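PDB 4TKT: AT-less polyketide synthase from Streptomyces platensis subsp. rosaceus, which probably catalyses decarboxylative Claisen condensation, the chain-extending step of polyketide assembly, as a ketosynthase domain of the isomigrastatin pathway. Local coordinates for residues L79-S84 with Y605-E610. Numbering follows the deposited sequence.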
# COMPACT_ATOMS: atom_id res chain seq x y z
N LEU A 79 8.65 2.40 -20.28
CA LEU A 79 9.60 1.43 -20.85
C LEU A 79 9.86 0.29 -19.88
O LEU A 79 10.07 -0.85 -20.29
CB LEU A 79 10.91 2.13 -21.22
CG LEU A 79 11.10 2.49 -22.69
CD1 LEU A 79 9.81 3.03 -23.29
CD2 LEU A 79 12.21 3.51 -22.83
N PHE A 80 9.85 0.60 -18.59
CA PHE A 80 10.03 -0.40 -17.56
C PHE A 80 8.94 -1.46 -17.64
O PHE A 80 9.20 -2.65 -17.42
CB PHE A 80 10.04 0.26 -16.18
CG PHE A 80 10.27 -0.70 -15.04
CD1 PHE A 80 11.55 -0.96 -14.60
CD2 PHE A 80 9.21 -1.32 -14.41
CE1 PHE A 80 11.77 -1.84 -13.56
CE2 PHE A 80 9.42 -2.20 -13.37
CZ PHE A 80 10.71 -2.46 -12.94
N PHE A 81 7.72 -1.04 -17.97
CA PHE A 81 6.57 -1.94 -18.00
C PHE A 81 6.21 -2.41 -19.40
O PHE A 81 5.16 -3.01 -19.61
CB PHE A 81 5.36 -1.26 -17.36
CG PHE A 81 5.54 -0.93 -15.91
CD1 PHE A 81 5.39 -1.90 -14.94
CD2 PHE A 81 5.88 0.36 -15.52
CE1 PHE A 81 5.57 -1.60 -13.60
CE2 PHE A 81 6.06 0.67 -14.18
CZ PHE A 81 5.90 -0.31 -13.22
N GLY A 82 7.09 -2.14 -20.36
CA GLY A 82 6.85 -2.56 -21.73
C GLY A 82 5.66 -1.87 -22.35
O GLY A 82 4.99 -2.42 -23.22
N ILE A 83 5.39 -0.65 -21.90
CA ILE A 83 4.31 0.16 -22.44
C ILE A 83 4.89 1.28 -23.29
O ILE A 83 5.85 1.93 -22.88
CB ILE A 83 3.43 0.74 -21.33
CG1 ILE A 83 2.74 -0.38 -20.56
CG2 ILE A 83 2.40 1.71 -21.90
CD1 ILE A 83 2.00 0.09 -19.32
N SER A 84 4.33 1.50 -24.47
CA SER A 84 4.80 2.57 -25.34
C SER A 84 4.51 3.92 -24.71
O SER A 84 3.43 4.12 -24.15
CB SER A 84 4.16 2.48 -26.72
OG SER A 84 2.86 3.03 -26.72
N TYR A 605 12.69 -0.24 -6.61
CA TYR A 605 13.25 0.27 -7.85
C TYR A 605 12.98 1.77 -8.01
O TYR A 605 11.86 2.23 -7.77
CB TYR A 605 12.69 -0.49 -9.05
CG TYR A 605 13.31 -0.09 -10.38
CD1 TYR A 605 12.77 0.95 -11.13
CD2 TYR A 605 14.42 -0.76 -10.87
CE1 TYR A 605 13.34 1.31 -12.33
CE2 TYR A 605 14.99 -0.39 -12.08
CZ TYR A 605 14.45 0.64 -12.80
OH TYR A 605 15.01 1.01 -14.00
N PRO A 606 14.00 2.53 -8.43
CA PRO A 606 13.88 3.97 -8.67
C PRO A 606 13.30 4.28 -10.05
O PRO A 606 14.05 4.49 -11.00
CB PRO A 606 15.32 4.45 -8.56
CG PRO A 606 16.13 3.28 -9.06
CD PRO A 606 15.37 2.04 -8.66
N PHE A 607 11.98 4.30 -10.15
CA PHE A 607 11.32 4.50 -11.43
C PHE A 607 11.70 5.84 -12.06
O PHE A 607 11.89 6.83 -11.36
CB PHE A 607 9.79 4.43 -11.28
CG PHE A 607 9.29 3.08 -10.84
CD1 PHE A 607 9.36 1.99 -11.69
CD2 PHE A 607 8.75 2.90 -9.58
CE1 PHE A 607 8.91 0.75 -11.30
CE2 PHE A 607 8.30 1.66 -9.17
CZ PHE A 607 8.37 0.59 -10.03
N ALA A 608 11.83 5.84 -13.38
CA ALA A 608 12.01 7.07 -14.13
C ALA A 608 10.79 7.97 -13.93
O ALA A 608 9.65 7.50 -13.94
CB ALA A 608 12.22 6.77 -15.61
N ARG A 609 11.03 9.26 -13.73
CA ARG A 609 9.97 10.19 -13.34
C ARG A 609 9.60 11.16 -14.46
O ARG A 609 9.40 12.35 -14.22
CB ARG A 609 10.38 10.97 -12.09
CG ARG A 609 10.64 10.10 -10.87
CD ARG A 609 11.38 10.86 -9.77
NE ARG A 609 10.62 12.02 -9.29
CZ ARG A 609 10.86 13.27 -9.65
NH1 ARG A 609 11.83 13.55 -10.51
NH2 ARG A 609 10.11 14.26 -9.15
N GLU A 610 9.51 10.64 -15.68
CA GLU A 610 9.11 11.45 -16.83
C GLU A 610 7.60 11.64 -16.86
O GLU A 610 6.85 10.74 -16.48
CB GLU A 610 9.62 10.81 -18.12
CG GLU A 610 9.52 9.29 -18.13
CD GLU A 610 10.59 8.63 -18.98
OE1 GLU A 610 11.66 9.24 -19.17
OE2 GLU A 610 10.35 7.51 -19.47
O HOH W 1 10.16 4.77 -19.45
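Phe607 turns an edge toward the face of Phe80, and with Phe81 and Tyr605 the two make an aromatic cluster that illustrates how rings of differing tilt can fasten a late segment to an early one. The planes of Phe80 and Phe607 stand at 90°, and CE1 of Phe607 lies 3.6 Å from CE2 of Phe80, above the rim of that ring. The same CE1 also lies 3.7 Å from CZ of Phe81, whose ring is nearly parallel to that of Phe607 but slid aside, with little overlap. A first torsion of -178°, which sets CG opposite the backbone N, carries the Phe80 ring across to Tyr605, placing its CE1 over the centre of the tyrosine ring; the planes are inclined at 40°. Pro606 CD takes the other face of that ring, and Tyr605 OH is hydrogen-bonded to Phe467 N. A leucine in place of Tyr605 would probably leave Phe80 without this flat surface and deprive Phe467 N of its hydroxyl partner.

Between the two segments the polar link is through one water, which accepts from Leu79 N at 2.9 Å and donates to Glu610 OE2 at 2.7 Å.

The cluster lies beside helix 93-109, where Gln100 and Thr104 touch Phe607 and His103 meets Phe80 edge to face. Pro606 packs on helix 469-482, while backbone hydrogen bonds between Glu610 and Phe76 join strand 610-611 to strand 75-76.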